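Local coordinates for rifamycin polyketide synthase (Amycolatopsis mediterranei, PDB 4LN9), which probably dehydrates a polyketide intermediate as the double-hotdog dehydratase domain of the terminal, tenth module of the rifamycin polyketide synthase, at residues A[176-188]-A[241-253]. Numbering follows the deposited sequence.
Sequences KPVDLTGAYDVLA and AALHSTMVSAAAD
Ala-183 and Ala-251 meet where helix 183-188 crosses helix 241-251 nearly perpendicularly (97°), close enough for the two CB atoms to touch at 4.2 Å. Val-248 fills the middle of the contact and splits its branches: CG1, anti to the backbone N (chi1 167°), packs 3.6 Å from Leu-180 CD2 and also reaches Ala-183 CB, while CG2 makes a CH-pi contact over one face of the Tyr-184 ring and touches Leu-187 CD1. Leu-187 turns its other methyl, CD2, to Ala-251 CB at 3.8 Å and to Met-247 CE. At the far end of the seam, Ala-252 CB lies against Val-178 CG1. The polar link is at the other end: Tyr-184 OH and His-244 NE2 hydrogen-bond at 2.6 Å, each at the edge of the other's ring, with the ring planes at 83°. Beyond the two segments, Asp-240 OD2 bonds His-244 ND1 and the backbone N of Val-201 bonds Tyr-184 OH. His-244 is thus gripped through both ring nitrogens, which fixes its rotation, and Tyr-184 OH is held by two partners, joining the central helix of the second hotdog (helix 236-251) to the short helix by a directional bond beside an otherwise apolar seam.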
loop_
_atom_site.group_PDB
_atom_site.type_symbol
_atom_site.label_atom_id
_atom_site.label_comp_id
_atom_site.label_asym_id
_atom_site.label_seq_id
_atom_site.Cartn_x
_atom_site.Cartn_y
_atom_site.Cartn_z
ATOM N N LYS A 176 49.042 -7.404 -7.418
ATOM C CA LYS A 176 49.614 -6.529 -8.433
ATOM C C LYS A 176 48.585 -5.500 -8.878
ATOM O O LYS A 176 47.450 -5.853 -9.198
ATOM C CB LYS A 176 50.080 -7.351 -9.636
ATOM C CG LYS A 176 50.780 -8.647 -9.260
ATOM C CD LYS A 176 52.127 -8.760 -9.954
ATOM C CE LYS A 176 53.180 -9.350 -9.030
ATOM N NZ LYS A 176 53.477 -8.453 -7.878
ATOM N N PRO A 177 48.978 -4.218 -8.893
ATOM C CA PRO A 177 48.059 -3.149 -9.268
ATOM C C PRO A 177 47.745 -3.173 -10.758
ATOM O O PRO A 177 48.599 -3.540 -11.566
ATOM C CB PRO A 177 48.831 -1.877 -8.906
ATOM C CG PRO A 177 50.265 -2.277 -8.949
ATOM C CD PRO A 177 50.294 -3.702 -8.478
ATOM N N VAL A 178 46.487 -2.915 -11.095
ATOM C CA VAL A 178 46.044 -2.911 -12.483
ATOM C C VAL A 178 45.903 -1.473 -12.972
ATOM O O VAL A 178 45.393 -0.618 -12.248
ATOM C CB VAL A 178 44.687 -3.626 -12.630
ATOM C CG1 VAL A 178 44.235 -3.624 -14.082
ATOM C CG2 VAL A 178 44.773 -5.046 -12.090
ATOM N N ASP A 179 46.502 -1.172 -14.123
ATOM C CA ASP A 179 46.348 0.149 -14.731
ATOM C C ASP A 179 44.936 0.305 -15.287
ATOM O O ASP A 179 44.499 -0.502 -16.105
ATOM C CB ASP A 179 47.373 0.337 -15.855
ATOM C CG ASP A 179 47.538 1.791 -16.261
ATOM O OD1 ASP A 179 46.636 2.602 -15.962
ATOM O OD2 ASP A 179 48.567 2.120 -16.887
ATOM N N LEU A 180 44.202 1.273 -14.786
ATOM C CA LEU A 180 42.794 1.383 -15.108
ATOM C C LEU A 180 42.515 2.199 -16.351
ATOM O O LEU A 180 41.446 2.141 -16.906
ATOM C CB LEU A 180 42.045 1.961 -13.930
ATOM C CG LEU A 180 41.998 1.002 -12.760
ATOM C CD1 LEU A 180 40.999 1.404 -11.719
ATOM C CD2 LEU A 180 41.750 -0.402 -13.243
ATOM N N THR A 181 43.546 2.939 -16.752
ATOM C CA THR A 181 43.530 3.785 -17.931
ATOM C C THR A 181 42.813 3.115 -19.085
ATOM O O THR A 181 43.220 2.062 -19.572
ATOM C CB THR A 181 44.958 4.156 -18.375
ATOM O OG1 THR A 181 45.407 5.303 -17.642
ATOM C CG2 THR A 181 44.987 4.468 -19.864
ATOM N N GLY A 182 41.736 3.755 -19.512
ATOM C CA GLY A 182 40.935 3.288 -20.615
ATOM C C GLY A 182 39.861 2.259 -20.332
ATOM O O GLY A 182 39.014 2.010 -21.160
ATOM N N ALA A 183 39.879 1.680 -19.149
ATOM C CA ALA A 183 39.039 0.520 -18.838
ATOM C C ALA A 183 37.537 0.800 -18.957
ATOM O O ALA A 183 36.794 -0.018 -19.500
ATOM C CB ALA A 183 39.379 -0.034 -17.458
ATOM N N TYR A 184 37.085 1.919 -18.396
ATOM C CA TYR A 184 35.660 2.263 -18.419
ATOM C C TYR A 184 35.177 2.586 -19.839
ATOM O O TYR A 184 33.982 2.515 -20.127
ATOM C CB TYR A 184 35.358 3.433 -17.469
ATOM C CG TYR A 184 35.006 3.029 -16.043
ATOM C CD1 TYR A 184 35.609 3.653 -14.954
ATOM C CD2 TYR A 184 33.993 2.110 -15.784
ATOM C CE1 TYR A 184 35.283 3.302 -13.655
ATOM C CE2 TYR A 184 33.660 1.753 -14.487
ATOM C CZ TYR A 184 34.310 2.349 -13.426
ATOM O OH TYR A 184 33.990 1.991 -12.135
ATOM N N ASP A 185 36.115 2.897 -20.731
ATOM C CA ASP A 185 35.805 3.084 -22.149
ATOM C C ASP A 185 35.647 1.743 -22.858
ATOM O O ASP A 185 34.764 1.571 -23.698
ATOM C CB ASP A 185 36.895 3.908 -22.839
ATOM C CG ASP A 185 36.792 5.389 -22.531
ATOM O OD1 ASP A 185 35.724 5.829 -22.056
ATOM O OD2 ASP A 185 37.779 6.117 -22.771
ATOM N N VAL A 186 36.524 0.802 -22.527
ATOM C CA VAL A 186 36.488 -0.524 -23.127
ATOM C C VAL A 186 35.225 -1.278 -22.713
ATOM O O VAL A 186 34.661 -2.042 -23.498
ATOM C CB VAL A 186 37.736 -1.344 -22.742
ATOM C CG1 VAL A 186 37.684 -2.723 -23.381
ATOM C CG2 VAL A 186 39.001 -0.605 -23.155
ATOM N N LEU A 187 34.722 -0.963 -21.521
ATOM C CA LEU A 187 33.454 -1.508 -21.041
ATOM C C LEU A 187 32.255 -0.906 -21.773
ATOM O O LEU A 187 31.314 -1.618 -22.125
ATOM C CB LEU A 187 33.314 -1.296 -19.530
ATOM C CG LEU A 187 34.187 -2.172 -18.628
ATOM C CD1 LEU A 187 33.851 -1.945 -17.161
ATOM C CD2 LEU A 187 34.035 -3.641 -18.994
ATOM N N ALA A 188 32.283 0.406 -21.982
ATOM C CA ALA A 188 31.234 1.083 -22.738
ATOM C C ALA A 188 31.097 0.491 -24.139
ATOM O O ALA A 188 29.990 0.214 -24.602
ATOM C CB ALA A 188 31.515 2.576 -22.817
ATOM N N ALA A 241 29.793 -0.799 -8.258
ATOM C CA ALA A 241 31.215 -0.616 -8.528
ATOM C C ALA A 241 32.050 -1.642 -7.768
ATOM O O ALA A 241 33.051 -2.142 -8.281
ATOM C CB ALA A 241 31.650 0.797 -8.169
ATOM N N ALA A 242 31.630 -1.955 -6.546
ATOM C CA ALA A 242 32.307 -2.972 -5.750
ATOM C C ALA A 242 32.428 -4.266 -6.545
ATOM O O ALA A 242 33.515 -4.828 -6.663
ATOM C CB ALA A 242 31.561 -3.215 -4.446
ATOM N N LEU A 243 31.360 -4.603 -7.268
ATOM C CA LEU A 243 31.316 -5.853 -8.020
ATOM C C LEU A 243 31.895 -5.716 -9.431
ATOM O O LEU A 243 32.540 -6.638 -9.934
ATOM C CB LEU A 243 29.885 -6.392 -8.081
ATOM C CG LEU A 243 29.296 -6.896 -6.761
ATOM C CD1 LEU A 243 27.781 -6.988 -6.852
ATOM C CD2 LEU A 243 29.897 -8.241 -6.380
ATOM N N HIS A 244 31.668 -4.571 -10.069
ATOM C CA HIS A 244 32.131 -4.385 -11.443
ATOM C C HIS A 244 33.593 -4.021 -11.559
ATOM O O HIS A 244 34.180 -4.162 -12.635
ATOM C CB HIS A 244 31.220 -3.444 -12.242
ATOM C CG HIS A 244 31.433 -1.970 -11.956
ATOM N ND1 HIS A 244 30.402 -1.113 -11.828
ATOM C CD2 HIS A 244 32.582 -1.183 -12.039
ATOM C CE1 HIS A 244 30.872 0.144 -11.711
ATOM N NE2 HIS A 244 32.209 0.098 -11.822
ATOM N N SER A 245 34.253 -3.919 -10.403
ATOM C CA SER A 245 35.713 -3.874 -10.357
ATOM C C SER A 245 36.350 -5.090 -11.033
ATOM O O SER A 245 37.407 -4.977 -11.655
ATOM C CB SER A 245 36.204 -3.752 -8.912
ATOM O OG SER A 245 36.019 -4.967 -8.207
ATOM N N THR A 246 35.667 -6.230 -10.974
ATOM C CA THR A 246 36.141 -7.444 -11.637
ATOM C C THR A 246 36.161 -7.287 -13.155
ATOM O O THR A 246 37.016 -7.853 -13.838
ATOM C CB THR A 246 35.284 -8.673 -11.269
ATOM O OG1 THR A 246 33.903 -8.401 -11.542
ATOM C CG2 THR A 246 35.451 -9.020 -9.797
ATOM N N MET A 247 35.187 -6.547 -13.678
ATOM C CA MET A 247 35.094 -6.291 -15.112
ATOM C C MET A 247 36.096 -5.222 -15.523
ATOM O O MET A 247 36.813 -5.375 -16.512
ATOM C CB MET A 247 33.682 -5.834 -15.481
ATOM C CG MET A 247 32.660 -6.954 -15.553
ATOM S SD MET A 247 30.974 -6.342 -15.372
ATOM C CE MET A 247 31.007 -4.929 -16.472
ATOM N N VAL A 248 36.113 -4.122 -14.776
ATOM C CA VAL A 248 37.142 -3.105 -14.936
ATOM C C VAL A 248 38.533 -3.733 -14.940
ATOM O O VAL A 248 39.358 -3.428 -15.802
ATOM C CB VAL A 248 37.065 -2.041 -13.824
ATOM C CG1 VAL A 248 38.322 -1.185 -13.822
ATOM C CG2 VAL A 248 35.826 -1.179 -14.002
ATOM N N SER A 249 38.755 -4.672 -14.026
ATOM C CA SER A 249 39.994 -5.440 -14.003
ATOM C C SER A 249 40.247 -6.134 -15.339
ATOM O O SER A 249 41.330 -6.019 -15.911
ATOM C CB SER A 249 39.968 -6.469 -12.871
ATOM O OG SER A 249 41.227 -7.107 -12.735
ATOM N N ALA A 250 39.233 -6.830 -15.847
ATOM C CA ALA A 250 39.374 -7.585 -17.089
ATOM C C ALA A 250 39.533 -6.670 -18.302
ATOM O O ALA A 250 40.341 -6.940 -19.190
ATOM C CB ALA A 250 38.192 -8.524 -17.277
ATOM N N ALA A 251 38.797 -5.560 -18.309
ATOM C CA ALA A 251 38.820 -4.632 -19.438
ATOM C C ALA A 251 40.206 -4.036 -19.687
ATOM O O ALA A 251 40.480 -3.520 -20.770
ATOM C CB ALA A 251 37.791 -3.530 -19.242
ATOM N N ALA A 252 41.071 -4.092 -18.677
ATOM C CA ALA A 252 42.460 -3.663 -18.834
ATOM C C ALA A 252 43.376 -4.853 -19.117
ATOM O O ALA A 252 44.589 -4.698 -19.267
ATOM C CB ALA A 252 42.926 -2.912 -17.595
ATOM N N ASP A 253 42.772 -6.035 -19.209
ATOM C CA ASP A 253 43.499 -7.281 -19.432
ATOM C C ASP A 253 44.537 -7.575 -18.353
ATOM O O ASP A 253 44.354 -8.475 -17.530
ATOM C CB ASP A 253 44.130 -7.310 -20.825
ATOM C CG ASP A 253 43.198 -7.889 -21.874
ATOM O OD1 ASP A 253 42.640 -8.981 -21.637
ATOM O OD2 ASP A 253 42.970 -7.219 -22.904
#